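Local coordinates for CRISPR-associated protein CasA/Cse1 (Thermus thermophilus, PDB 4AN8) that probably helps target invading nucleic acids in CRISPR adaptive immunity, as the CasA/Cse1 subunit of the Cascade ribonucleoprotein complex, at residues L173-V178 with M264-G269; Q113-P118 with P223-D228; N425-E430 with R474-G479; K393-E398 with Q491-L496; T342-G347 with I358-Y363. One frame throughout, in Å; residues are numbered along the deposited sequence.

In the fold
The five contacts fall into two groups with one between them. Contacts 1 and 2 have centres 11 Å apart and cross along the chain, contact 2 opening first; they touch where Y176 meets L117 and P118. Contacts 3 and 4, with centres 13 Å apart, both lie in the C-terminal helical bundle; contact 3 falls within the chain bounded by contact 4, and the two share the packing round helix 372-403. Their centres stand 51 to 61 Å from those of contacts 1 and 2. Contact 5, its centre about 6 Å from that of the chain, is a hairpin leading into helix 372-403; it stands between the mixed α/β part and the bundle.

Contact 1 (L173-V178 with M264-G269); sequences LRRYGV and MGYGPG. With ACT (acetate ion), chain D.
P268 and Y266 give the largest surfaces to this contact, and L173 divides itself between them. Its CD1 branch lies 3.6 Å from Y266 CE2, approaching the ring obliquely, while its CD2 branch stands 4.0 Å from P268 CB. The proline ring is met again by V178, whose CG2 comes within 3.6 Å of P268 CG, and Y176 CB approaches P268 CD at 4.1 Å.

Y266 also contributes its carbonyl. R175 NE donates to Y266 O over 2.7 Å with an N-H...O angle of 158°; the oxygen lies at the guanidinium edge, in its plane, although NE sits above the carbonyl plane. A bend at chi3 (72°) turns the arginine head to this position. One water accepts from R175 NH2 at 2.8 Å and from Y266 N, and also hydrogen-bonds to Y176 OH. The Y266 hydroxyl is bonded to H164, with an acetate as a weak neighbour.

R175 to V178 form a type I' turn, with V178 set against both R174 and R175 in a G1 beta bulge. Strand 173-175 runs at 107° to strand 264-268 and does not pair with it; strands 123-124 and 250-256 lie alongside.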
# COMPACT_ATOMS: atom_id res chain seq x y z
N LEU A 173 -23.58 4.31 -6.90
CA LEU A 173 -23.56 5.69 -6.44
C LEU A 173 -24.95 6.34 -6.54
O LEU A 173 -25.48 6.86 -5.56
CB LEU A 173 -22.54 6.51 -7.25
CG LEU A 173 -22.50 8.01 -6.94
CD1 LEU A 173 -22.02 8.21 -5.52
CD2 LEU A 173 -21.61 8.78 -7.92
N ARG A 174 -25.53 6.32 -7.74
CA ARG A 174 -26.89 6.83 -7.95
C ARG A 174 -27.09 8.23 -7.39
O ARG A 174 -28.01 8.49 -6.62
CB ARG A 174 -27.93 5.86 -7.40
CG ARG A 174 -27.98 4.60 -8.23
CD ARG A 174 -28.97 3.59 -7.71
NE ARG A 174 -29.02 2.43 -8.60
CZ ARG A 174 -29.59 1.26 -8.28
NH1 ARG A 174 -30.14 1.10 -7.09
NH2 ARG A 174 -29.58 0.27 -9.15
N ARG A 175 -26.22 9.13 -7.80
CA ARG A 175 -26.32 10.53 -7.40
C ARG A 175 -25.89 11.42 -8.56
O ARG A 175 -24.99 11.08 -9.34
CB ARG A 175 -25.47 10.81 -6.15
CG ARG A 175 -25.89 10.00 -4.92
CD ARG A 175 -24.97 10.24 -3.72
NE ARG A 175 -25.14 11.57 -3.13
CZ ARG A 175 -26.02 11.85 -2.17
NH1 ARG A 175 -26.80 10.90 -1.68
NH2 ARG A 175 -26.12 13.09 -1.70
N TYR A 176 -26.58 12.56 -8.66
CA TYR A 176 -26.29 13.55 -9.68
C TYR A 176 -26.00 12.96 -11.05
O TYR A 176 -25.07 13.40 -11.73
CB TYR A 176 -25.18 14.49 -9.22
CG TYR A 176 -25.46 15.07 -7.85
CD1 TYR A 176 -26.37 16.11 -7.70
CD2 TYR A 176 -24.86 14.55 -6.71
CE1 TYR A 176 -26.66 16.63 -6.46
CE2 TYR A 176 -25.14 15.07 -5.46
CZ TYR A 176 -26.04 16.10 -5.34
OH TYR A 176 -26.34 16.62 -4.10
N GLY A 177 -26.82 11.98 -11.44
CA GLY A 177 -26.81 11.44 -12.79
C GLY A 177 -25.79 10.35 -13.05
O GLY A 177 -25.62 9.92 -14.19
N VAL A 178 -25.12 9.89 -12.00
CA VAL A 178 -24.11 8.85 -12.14
C VAL A 178 -24.57 7.61 -11.38
O VAL A 178 -24.77 7.63 -10.17
CB VAL A 178 -22.72 9.34 -11.63
CG1 VAL A 178 -21.68 8.24 -11.71
CG2 VAL A 178 -22.26 10.58 -12.44
N MET A 264 -21.76 15.25 5.04
CA MET A 264 -21.11 15.73 3.83
C MET A 264 -22.07 15.68 2.64
O MET A 264 -22.92 14.78 2.53
CB MET A 264 -19.88 14.87 3.55
CG MET A 264 -20.18 13.41 3.25
SD MET A 264 -18.64 12.46 3.03
CE MET A 264 -19.29 10.81 2.80
N GLY A 265 -21.93 16.64 1.74
CA GLY A 265 -22.52 16.55 0.42
C GLY A 265 -21.66 15.55 -0.30
O GLY A 265 -20.46 15.45 0.01
N TYR A 266 -22.24 14.80 -1.24
CA TYR A 266 -21.56 13.68 -1.87
C TYR A 266 -22.06 13.44 -3.29
O TYR A 266 -23.27 13.44 -3.53
CB TYR A 266 -21.76 12.43 -1.01
CG TYR A 266 -20.81 11.29 -1.36
CD1 TYR A 266 -19.48 11.31 -0.91
CD2 TYR A 266 -21.22 10.21 -2.14
CE1 TYR A 266 -18.60 10.31 -1.23
CE2 TYR A 266 -20.32 9.18 -2.46
CZ TYR A 266 -19.01 9.24 -2.00
OH TYR A 266 -18.09 8.24 -2.30
N GLY A 267 -21.14 13.26 -4.23
CA GLY A 267 -21.48 12.95 -5.61
C GLY A 267 -20.29 12.41 -6.40
O GLY A 267 -19.25 12.12 -5.83
N PRO A 268 -20.42 12.30 -7.72
CA PRO A 268 -19.28 11.91 -8.57
C PRO A 268 -18.28 13.09 -8.51
O PRO A 268 -18.76 14.18 -8.22
CB PRO A 268 -19.94 11.77 -9.93
CG PRO A 268 -21.06 12.82 -9.89
CD PRO A 268 -21.56 12.82 -8.50
N GLY A 269 -16.98 12.98 -8.74
CA GLY A 269 -16.26 11.91 -9.38
C GLY A 269 -15.71 12.49 -10.68
O GLY A 269 -16.46 12.71 -11.60
C ACT D . -18.68 4.65 -3.97
O ACT D . -17.45 4.89 -3.76
OXT ACT D . -19.50 5.53 -3.58
CH3 ACT D . -19.13 3.36 -4.63
O HOH W 1 -24.94 15.64 -1.73

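Contact 2 (Q113-P118 with P223-D228)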
# COMPACT_ATOMS: atom_id res chain seq x y z
N GLN A 113 -12.43 19.12 -2.53
CA GLN A 113 -13.88 19.07 -2.37
C GLN A 113 -14.58 19.88 -3.47
O GLN A 113 -13.93 20.46 -4.32
CB GLN A 113 -14.26 19.57 -0.98
CG GLN A 113 -13.69 18.72 0.14
CD GLN A 113 -13.77 19.42 1.47
OE1 GLN A 113 -14.84 19.57 2.03
NE2 GLN A 113 -12.62 19.87 1.98
N VAL A 114 -15.91 19.88 -3.45
CA VAL A 114 -16.70 20.56 -4.48
C VAL A 114 -17.53 21.61 -3.76
O VAL A 114 -18.43 21.26 -2.98
CB VAL A 114 -17.65 19.58 -5.21
CG1 VAL A 114 -18.44 20.30 -6.33
CG2 VAL A 114 -16.89 18.37 -5.76
N ALA A 115 -17.23 22.88 -4.01
CA ALA A 115 -17.77 23.96 -3.22
C ALA A 115 -19.28 24.05 -3.31
O ALA A 115 -19.93 24.45 -2.35
CB ALA A 115 -17.15 25.29 -3.63
N ASP A 116 -19.85 23.66 -4.45
CA ASP A 116 -21.29 23.83 -4.65
C ASP A 116 -22.10 22.53 -4.64
O ASP A 116 -23.22 22.50 -5.17
CB ASP A 116 -21.59 24.64 -5.91
CG ASP A 116 -20.96 24.05 -7.16
OD1 ASP A 116 -20.51 22.89 -7.11
OD2 ASP A 116 -20.93 24.74 -8.19
N LEU A 117 -21.56 21.47 -4.05
CA LEU A 117 -22.40 20.33 -3.73
C LEU A 117 -23.45 20.87 -2.78
O LEU A 117 -23.12 21.62 -1.87
CB LEU A 117 -21.59 19.23 -3.04
CG LEU A 117 -21.05 18.13 -3.94
CD1 LEU A 117 -20.09 17.19 -3.17
CD2 LEU A 117 -22.20 17.36 -4.59
N PRO A 118 -24.72 20.54 -3.01
CA PRO A 118 -25.79 20.94 -2.08
C PRO A 118 -25.61 20.37 -0.67
O PRO A 118 -25.07 19.28 -0.52
CB PRO A 118 -27.05 20.35 -2.73
CG PRO A 118 -26.59 19.54 -3.90
CD PRO A 118 -25.24 20.04 -4.29
N PRO A 223 -10.93 25.03 -9.17
CA PRO A 223 -11.77 24.20 -8.31
C PRO A 223 -12.87 23.54 -9.12
O PRO A 223 -13.29 24.06 -10.14
CB PRO A 223 -12.36 25.19 -7.30
CG PRO A 223 -12.00 26.56 -7.81
CD PRO A 223 -10.81 26.41 -8.69
N LEU A 224 -13.31 22.37 -8.68
CA LEU A 224 -14.28 21.62 -9.45
C LEU A 224 -15.64 22.08 -9.02
O LEU A 224 -15.83 22.41 -7.86
CB LEU A 224 -14.12 20.12 -9.19
CG LEU A 224 -12.77 19.52 -9.60
CD1 LEU A 224 -12.63 18.09 -9.08
CD2 LEU A 224 -12.60 19.57 -11.11
N ARG A 225 -16.59 22.10 -9.96
CA ARG A 225 -17.97 22.50 -9.65
C ARG A 225 -18.92 21.35 -9.94
O ARG A 225 -18.62 20.46 -10.74
CB ARG A 225 -18.34 23.73 -10.46
CG ARG A 225 -17.45 24.93 -10.18
CD ARG A 225 -17.75 25.50 -8.80
NE ARG A 225 -17.01 26.73 -8.53
CZ ARG A 225 -16.17 26.89 -7.51
NH1 ARG A 225 -15.97 25.89 -6.64
NH2 ARG A 225 -15.53 28.04 -7.35
N LEU A 226 -20.07 21.35 -9.28
CA LEU A 226 -21.02 20.25 -9.46
C LEU A 226 -21.40 20.07 -10.93
O LEU A 226 -21.48 18.92 -11.43
CB LEU A 226 -22.27 20.48 -8.61
CG LEU A 226 -23.29 19.35 -8.77
CD1 LEU A 226 -22.63 17.95 -8.60
CD2 LEU A 226 -24.44 19.53 -7.82
N GLY A 227 -21.61 21.19 -11.63
CA GLY A 227 -21.99 21.17 -13.03
C GLY A 227 -20.98 20.47 -13.91
O GLY A 227 -21.33 19.97 -14.98
N ASP A 228 -19.72 20.41 -13.48
CA ASP A 228 -18.69 19.70 -14.27
C ASP A 228 -18.64 18.21 -13.99
O ASP A 228 -18.02 17.45 -14.72
CB ASP A 228 -17.31 20.33 -14.08
CG ASP A 228 -17.25 21.76 -14.58
OD1 ASP A 228 -17.48 21.99 -15.79
OD2 ASP A 228 -16.98 22.65 -13.76
O HOH W 2 -11.17 21.20 -6.32
O HOH W 3 -14.88 23.48 -5.48
O HOH W 4 -21.78 23.82 -10.37
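D116 meets L226 where a type I beta turn, V114 to L117, packs against the start of the short, weakly bonded helix 226-229. The direct polar link is a single hydrogen bond: L226 N donates to D116 OD1 over 2.7 Å at 156°, on the syn side of the carboxylate. With chi1 at 56°, D116 CG sits between its backbone N and carbonyl carbon, which brings the carboxylate over to the other segment.

Waters add further links. One accepts from A115 N and lies 2.8 Å from L224 O; another joins D116 OD2 to G227 N, the next amide after the one held by OD1.

Apolar packing centres on L226, which has the most surface buried here. Its two methyls part company: CD1 reaches L117 CD2 at 4.1 Å, and CD2 reaches P118 CD at 3.7 Å.

Charge plays a lesser role across the segments. D116 OD2 touches the aliphatic part of R225, 3.3 Å from CD, but remains 4.4 Å from NE, beyond a salt bridge; R225 NH2 pairs instead with E108. The bend at chi2 (-72°) carries the guanidinium away from D116, and its NH1 comes to 3.3 Å from A115 CB.

Contact 3 (N425-E430 with R474-G479)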
# COMPACT_ATOMS: atom_id res chain seq x y z
N ASN A 425 -9.60 -28.23 4.31
CA ASN A 425 -9.48 -26.87 4.80
C ASN A 425 -9.18 -26.83 6.29
O ASN A 425 -8.41 -25.98 6.74
CB ASN A 425 -10.74 -26.07 4.49
CG ASN A 425 -10.94 -25.85 3.00
OD1 ASN A 425 -10.24 -26.42 2.17
ND2 ASN A 425 -11.92 -25.01 2.65
N SER A 426 -9.77 -27.75 7.04
CA SER A 426 -9.59 -27.77 8.49
C SER A 426 -8.22 -28.31 8.90
O SER A 426 -7.74 -28.03 10.00
CB SER A 426 -10.70 -28.57 9.18
OG SER A 426 -10.47 -29.96 9.11
N LEU A 427 -7.58 -29.09 8.03
CA LEU A 427 -6.24 -29.59 8.31
C LEU A 427 -5.29 -28.41 8.42
O LEU A 427 -5.34 -27.52 7.59
CB LEU A 427 -5.79 -30.55 7.20
CG LEU A 427 -6.61 -31.83 6.98
CD1 LEU A 427 -6.18 -32.52 5.70
CD2 LEU A 427 -6.50 -32.78 8.17
N PRO A 428 -4.44 -28.40 9.45
CA PRO A 428 -3.50 -27.30 9.69
C PRO A 428 -2.26 -27.31 8.79
O PRO A 428 -1.35 -26.51 9.01
CB PRO A 428 -3.06 -27.54 11.13
CG PRO A 428 -3.21 -29.02 11.33
CD PRO A 428 -4.41 -29.41 10.52
N LEU A 429 -2.21 -28.18 7.79
CA LEU A 429 -0.96 -28.38 7.07
C LEU A 429 -0.49 -27.14 6.26
O LEU A 429 0.63 -26.65 6.45
CB LEU A 429 -1.06 -29.63 6.19
CG LEU A 429 0.23 -30.03 5.50
CD1 LEU A 429 1.26 -30.37 6.54
CD2 LEU A 429 -0.02 -31.22 4.55
N GLU A 430 -1.33 -26.64 5.36
CA GLU A 430 -0.92 -25.56 4.47
C GLU A 430 -0.83 -24.23 5.22
O GLU A 430 0.11 -23.46 5.02
CB GLU A 430 -1.90 -25.42 3.31
CG GLU A 430 -1.83 -26.52 2.28
CD GLU A 430 -2.92 -26.35 1.24
OE1 GLU A 430 -2.75 -25.52 0.32
OE2 GLU A 430 -3.97 -27.04 1.36
N ARG A 474 -0.90 -34.71 14.97
CA ARG A 474 -1.62 -34.43 16.20
C ARG A 474 -3.13 -34.41 15.96
O ARG A 474 -3.90 -34.94 16.76
CB ARG A 474 -1.14 -33.10 16.79
CG ARG A 474 -1.41 -32.93 18.26
CD ARG A 474 -1.03 -31.54 18.74
NE ARG A 474 0.41 -31.33 18.74
CZ ARG A 474 1.01 -30.33 18.11
NH1 ARG A 474 0.27 -29.46 17.42
NH2 ARG A 474 2.33 -30.19 18.15
N PHE A 475 -3.54 -33.83 14.85
CA PHE A 475 -4.95 -33.75 14.50
C PHE A 475 -5.46 -35.11 14.03
O PHE A 475 -6.54 -35.57 14.42
CB PHE A 475 -5.14 -32.71 13.39
CG PHE A 475 -6.56 -32.57 12.90
CD1 PHE A 475 -7.16 -33.59 12.18
CD2 PHE A 475 -7.27 -31.41 13.15
CE1 PHE A 475 -8.46 -33.45 11.73
CE2 PHE A 475 -8.57 -31.26 12.70
CZ PHE A 475 -9.17 -32.29 11.99
N LEU A 476 -4.68 -35.77 13.19
CA LEU A 476 -5.08 -37.06 12.66
C LEU A 476 -5.06 -38.18 13.71
O LEU A 476 -5.76 -39.18 13.56
CB LEU A 476 -4.18 -37.45 11.48
CG LEU A 476 -4.34 -36.56 10.24
CD1 LEU A 476 -3.33 -36.95 9.16
CD2 LEU A 476 -5.78 -36.61 9.72
N GLY A 477 -4.28 -38.00 14.76
CA GLY A 477 -4.06 -39.08 15.70
C GLY A 477 -5.16 -39.31 16.73
O GLY A 477 -4.95 -40.07 17.66
N THR A 478 -6.31 -38.66 16.56
CA THR A 478 -7.34 -38.70 17.60
C THR A 478 -8.58 -39.51 17.24
O THR A 478 -9.46 -39.73 18.08
CB THR A 478 -7.82 -37.27 17.98
OG1 THR A 478 -8.59 -36.70 16.90
CG2 THR A 478 -6.63 -36.36 18.33
N GLY A 479 -8.69 -39.92 15.98
CA GLY A 479 -9.84 -40.70 15.55
C GLY A 479 -9.37 -41.97 14.86
O GLY A 479 -8.32 -41.97 14.21
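The F475 ring is approached obliquely by three residues of the other segment. L427 CD2 is 4.1 Å from both CD1 and CE1 of F475, S426 OG is 3.9 Å from F475 CZ, and P428 CD is 4.4 Å from F475 CD2. All three lie on the same side of the ring plane, spread from the CD1/CE1 edge past CZ to CD2. The phenyl gets there because its CG stands anti to the backbone N (chi1 178°), directing the ring across to the 426-428 bend, where it crosses L427 at about a right angle.

L427 CD2 also lies 4.2 Å from L476 CD2. No hydrogen bond spans the segments, and the 165 Å² buried in all marks a modest, dispersive contact. S426 OG turns back to L423 O in its own helix.

L427 is the first residue to leave the helical conformation after helix 417-426, and P428 holds the N-cap position of helix 429-446. This break packs on the end of helix 453-476 within the C-terminal four-helix bundle of Cse1. V399 of helix 372-403 touches both L427 and L476, so a third helix backs the junction, and P428 also rests on T472.

Contact 4 (K393-E398 with Q491-L496)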
# COMPACT_ATOMS: atom_id res chain seq x y z
N LYS A 393 -0.06 -29.20 -0.35
CA LYS A 393 -1.47 -29.09 -0.72
C LYS A 393 -2.00 -30.43 -1.26
O LYS A 393 -3.14 -30.82 -1.00
CB LYS A 393 -1.66 -27.97 -1.74
CG LYS A 393 -3.09 -27.81 -2.25
CD LYS A 393 -3.12 -26.81 -3.40
CE LYS A 393 -4.53 -26.57 -3.93
NZ LYS A 393 -5.46 -25.94 -2.92
N HIS A 394 -1.17 -31.12 -2.02
CA HIS A 394 -1.60 -32.38 -2.59
C HIS A 394 -1.73 -33.42 -1.48
O HIS A 394 -2.70 -34.18 -1.42
CB HIS A 394 -0.61 -32.86 -3.66
CG HIS A 394 -0.98 -34.17 -4.28
ND1 HIS A 394 -0.22 -35.31 -4.11
CD2 HIS A 394 -2.04 -34.53 -5.04
CE1 HIS A 394 -0.79 -36.31 -4.76
NE2 HIS A 394 -1.90 -35.87 -5.33
N LEU A 395 -0.75 -33.43 -0.59
CA LEU A 395 -0.79 -34.30 0.57
C LEU A 395 -2.11 -34.09 1.33
O LEU A 395 -2.82 -35.05 1.63
CB LEU A 395 0.41 -34.01 1.47
CG LEU A 395 0.89 -35.12 2.39
CD1 LEU A 395 2.10 -34.66 3.21
CD2 LEU A 395 -0.22 -35.53 3.31
N ALA A 396 -2.46 -32.83 1.61
CA ALA A 396 -3.69 -32.51 2.35
C ALA A 396 -4.93 -33.02 1.62
O ALA A 396 -5.87 -33.50 2.25
CB ALA A 396 -3.81 -31.00 2.61
N GLN A 397 -4.94 -32.91 0.30
CA GLN A 397 -6.03 -33.46 -0.50
C GLN A 397 -6.15 -34.99 -0.36
O GLN A 397 -7.25 -35.52 -0.21
CB GLN A 397 -5.85 -33.09 -1.98
CG GLN A 397 -6.40 -31.74 -2.35
CD GLN A 397 -5.76 -31.18 -3.60
OE1 GLN A 397 -4.96 -31.85 -4.26
NE2 GLN A 397 -6.10 -29.94 -3.94
N GLU A 398 -5.01 -35.69 -0.42
CA GLU A 398 -5.01 -37.15 -0.30
C GLU A 398 -5.42 -37.60 1.12
O GLU A 398 -6.09 -38.61 1.29
CB GLU A 398 -3.66 -37.73 -0.70
CG GLU A 398 -3.31 -37.58 -2.17
CD GLU A 398 -4.11 -38.53 -3.07
OE1 GLU A 398 -5.32 -38.29 -3.28
OE2 GLU A 398 -3.52 -39.52 -3.57
N GLN A 491 3.87 -41.40 4.83
CA GLN A 491 4.74 -41.93 3.78
C GLN A 491 4.97 -40.89 2.68
O GLN A 491 6.11 -40.65 2.28
CB GLN A 491 4.17 -43.22 3.19
CG GLN A 491 4.27 -44.40 4.14
CD GLN A 491 3.73 -45.70 3.55
OE1 GLN A 491 3.40 -45.77 2.36
NE2 GLN A 491 3.64 -46.73 4.38
N GLU A 492 3.88 -40.27 2.22
CA GLU A 492 3.94 -39.22 1.20
C GLU A 492 4.76 -38.03 1.70
O GLU A 492 5.61 -37.50 0.98
CB GLU A 492 2.53 -38.76 0.82
CG GLU A 492 2.44 -37.88 -0.41
CD GLU A 492 1.01 -37.77 -0.94
OE1 GLU A 492 0.09 -38.38 -0.35
OE2 GLU A 492 0.80 -37.06 -1.95
N PHE A 493 4.51 -37.64 2.94
CA PHE A 493 5.26 -36.54 3.52
C PHE A 493 6.74 -36.87 3.53
O PHE A 493 7.58 -35.98 3.42
CB PHE A 493 4.79 -36.21 4.93
CG PHE A 493 5.59 -35.12 5.58
CD1 PHE A 493 5.29 -33.79 5.35
CD2 PHE A 493 6.66 -35.43 6.40
CE1 PHE A 493 6.02 -32.79 5.93
CE2 PHE A 493 7.41 -34.43 6.99
CZ PHE A 493 7.09 -33.10 6.75
N GLY A 494 7.06 -38.15 3.67
CA GLY A 494 8.44 -38.59 3.64
C GLY A 494 9.03 -38.35 2.26
O GLY A 494 10.12 -37.80 2.13
N ARG A 495 8.31 -38.78 1.23
CA ARG A 495 8.70 -38.47 -0.14
C ARG A 495 9.04 -36.99 -0.32
O ARG A 495 10.13 -36.65 -0.78
CB ARG A 495 7.59 -38.87 -1.12
CG ARG A 495 7.91 -40.10 -1.94
CD ARG A 495 6.82 -40.39 -2.97
NE ARG A 495 5.51 -40.62 -2.36
CZ ARG A 495 5.16 -41.74 -1.72
NH1 ARG A 495 6.03 -42.73 -1.56
NH2 ARG A 495 3.94 -41.85 -1.21
N LEU A 496 8.11 -36.11 0.05
CA LEU A 496 8.29 -34.66 -0.12
C LEU A 496 9.59 -34.14 0.49
O LEU A 496 10.35 -33.44 -0.17
CB LEU A 496 7.10 -33.88 0.44
CG LEU A 496 5.87 -33.74 -0.46
CD1 LEU A 496 4.77 -32.96 0.25
CD2 LEU A 496 6.23 -33.06 -1.76
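E492 OE2 lies 3.0 Å from H394 ND1, the closest polar approach between two antiparallel helices of the C-terminal four-helix bundle. The axes of 393-398 and 491-496 run at 171° to each other and approach to 10.3 Å, so side chains have to span the gap. E492 does so with an extended chain: its CG is anti to the backbone N (chi1 -168°) and the carboxylate is carried to the surface of the 393-398 helix.

There the carboxylate meets H394, L395 and, a turn further on, E398. OE2 approaches the H394 ring obliquely, the carboxylate and imidazole planes being 68° apart. The CD of E492 lies near L395 CA, and its OE1 comes to 3.8 Å from E398 CB. Within its own helix E398 puts CG over one face of the H394 ring, toward the rim, which would limit how that ring can rotate. The two carboxylates are kept apart, with E398 OE2 5.0 Å from E492 OE1. K401 offers E398 a long, weak ion pair.

Next to this polar group the contact is apolar. L395, buried, reaches across toward F493 and L496, and W469 of helix 453-476 both touches L395 and stacks with the F493 ring, tying a third helix to the pair. One branch of L395 makes these contacts: CD1 stands 4.3 Å from L496 CD1 and, in the plane of the F493 ring at its edge, only 3.5 Å from F493 CB.

Contact 5 (T342-G347 with I358-Y363)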
# COMPACT_ATOMS: atom_id res chain seq x y z
N THR A 342 13.88 0.23 5.63
CA THR A 342 12.94 -0.89 5.50
C THR A 342 11.93 -0.69 4.37
O THR A 342 11.90 0.36 3.73
CB THR A 342 12.17 -1.19 6.79
OG1 THR A 342 11.19 -0.18 7.01
CG2 THR A 342 13.08 -1.27 7.98
N LEU A 343 11.10 -1.69 4.14
CA LEU A 343 10.03 -1.57 3.14
C LEU A 343 8.68 -1.79 3.78
O LEU A 343 8.41 -2.87 4.35
CB LEU A 343 10.23 -2.60 2.03
CG LEU A 343 9.22 -2.72 0.89
CD1 LEU A 343 9.17 -1.45 0.01
CD2 LEU A 343 9.55 -3.97 0.04
N ARG A 344 7.81 -0.78 3.71
CA ARG A 344 6.43 -0.98 4.13
C ARG A 344 5.52 -1.24 2.94
O ARG A 344 5.64 -0.58 1.91
CB ARG A 344 5.94 0.21 4.93
CG ARG A 344 6.76 0.46 6.14
CD ARG A 344 6.05 1.40 7.04
NE ARG A 344 6.59 1.31 8.39
CZ ARG A 344 5.89 1.62 9.47
NH1 ARG A 344 4.63 2.03 9.34
NH2 ARG A 344 6.44 1.51 10.67
N VAL A 345 4.63 -2.22 3.06
CA VAL A 345 3.61 -2.41 2.05
C VAL A 345 2.27 -2.04 2.67
O VAL A 345 1.91 -2.52 3.74
CB VAL A 345 3.56 -3.84 1.52
CG1 VAL A 345 2.48 -3.96 0.43
CG2 VAL A 345 4.94 -4.25 0.96
N LEU A 346 1.55 -1.14 1.99
CA LEU A 346 0.25 -0.64 2.46
C LEU A 346 -0.82 -0.82 1.39
O LEU A 346 -0.56 -0.60 0.21
CB LEU A 346 0.36 0.86 2.80
CG LEU A 346 1.55 1.29 3.65
CD1 LEU A 346 1.64 2.83 3.72
CD2 LEU A 346 1.48 0.67 5.03
N GLY A 347 -2.02 -1.21 1.79
CA GLY A 347 -3.11 -1.37 0.84
C GLY A 347 -4.35 -2.07 1.42
O GLY A 347 -4.39 -2.39 2.60
N ILE A 358 -7.56 -4.36 5.60
CA ILE A 358 -6.60 -3.29 5.39
C ILE A 358 -5.31 -3.73 6.08
O ILE A 358 -5.33 -4.18 7.21
CB ILE A 358 -7.20 -1.99 5.93
CG1 ILE A 358 -8.16 -1.44 4.89
CG2 ILE A 358 -6.17 -0.99 6.23
CD1 ILE A 358 -9.21 -0.58 5.48
N ARG A 359 -4.20 -3.66 5.36
CA ARG A 359 -2.97 -4.28 5.85
C ARG A 359 -1.74 -3.40 5.72
O ARG A 359 -1.60 -2.67 4.73
CB ARG A 359 -2.73 -5.62 5.15
CG ARG A 359 -3.33 -6.79 5.90
CD ARG A 359 -3.55 -8.02 5.03
NE ARG A 359 -2.34 -8.50 4.36
CZ ARG A 359 -2.35 -9.45 3.43
NH1 ARG A 359 -3.50 -10.01 3.09
NH2 ARG A 359 -1.22 -9.84 2.85
N ARG A 360 -0.87 -3.51 6.72
CA ARG A 360 0.45 -2.92 6.74
C ARG A 360 1.48 -4.05 6.86
O ARG A 360 1.50 -4.79 7.84
CB ARG A 360 0.59 -1.95 7.92
CG ARG A 360 2.02 -1.50 8.24
CD ARG A 360 2.08 -0.09 8.89
NE ARG A 360 0.96 0.13 9.80
CZ ARG A 360 0.20 1.22 9.84
NH1 ARG A 360 0.41 2.24 9.04
NH2 ARG A 360 -0.79 1.28 10.70
N GLU A 361 2.33 -4.20 5.85
CA GLU A 361 3.41 -5.18 5.97
C GLU A 361 4.79 -4.54 5.98
O GLU A 361 5.03 -3.55 5.30
CB GLU A 361 3.28 -6.27 4.91
CG GLU A 361 2.58 -7.47 5.47
CD GLU A 361 1.81 -8.23 4.43
OE1 GLU A 361 2.38 -8.48 3.34
OE2 GLU A 361 0.64 -8.56 4.72
N VAL A 362 5.69 -5.09 6.77
CA VAL A 362 7.02 -4.54 6.90
C VAL A 362 8.05 -5.60 6.49
O VAL A 362 7.98 -6.76 6.92
CB VAL A 362 7.27 -4.05 8.34
CG1 VAL A 362 8.60 -3.32 8.43
CG2 VAL A 362 6.15 -3.13 8.79
N TYR A 363 9.00 -5.20 5.65
CA TYR A 363 10.05 -6.12 5.20
C TYR A 363 11.37 -5.41 5.28
O TYR A 363 11.42 -4.18 5.21
CB TYR A 363 9.82 -6.57 3.77
CG TYR A 363 8.54 -7.33 3.58
CD1 TYR A 363 8.46 -8.68 3.90
CD2 TYR A 363 7.39 -6.70 3.11
CE1 TYR A 363 7.30 -9.37 3.76
CE2 TYR A 363 6.21 -7.39 2.96
CZ TYR A 363 6.16 -8.73 3.29
OH TYR A 363 5.00 -9.45 3.14
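V345 and E361 form the tightest part of the pairing: V345 N reaches E361 O at 2.6 Å, and E361 N reaches V345 O at 2.7 Å. L343 and Y363 are bonded just as closely. At the other end the pair of G347 and R359 widens to 5.8 Å between CA atoms; its bond from G347 N to R359 O is weak, though R359 N still donates to G347 O at 3.0 Å.

On the side of L343, V345 and Y363, these buried side chains pack together, V345 CG2 meeting the edge of the Y363 ring 3.9 Å from CE2. E361 is held there by its own strand: R359, whose NH1 also bonds to S298 O, grips OE2 side-on with NE and NH2, the latter at 2.9 Å, while Y363 OH donates to OE1 at 2.8 Å from above the carboxylate plane. The opposite face is looser toward V362, which is exposed, while L346 is buried there against A54 of helix 50-67. R344 and R360 run side by side and both pair with E53, which can offset their like charges.

Five successive antiparallel pairs join strands 342-351 and 354-364, consecutive in the chain, as a beta hairpin; with 191-195 they form a three-stranded antiparallel sheet.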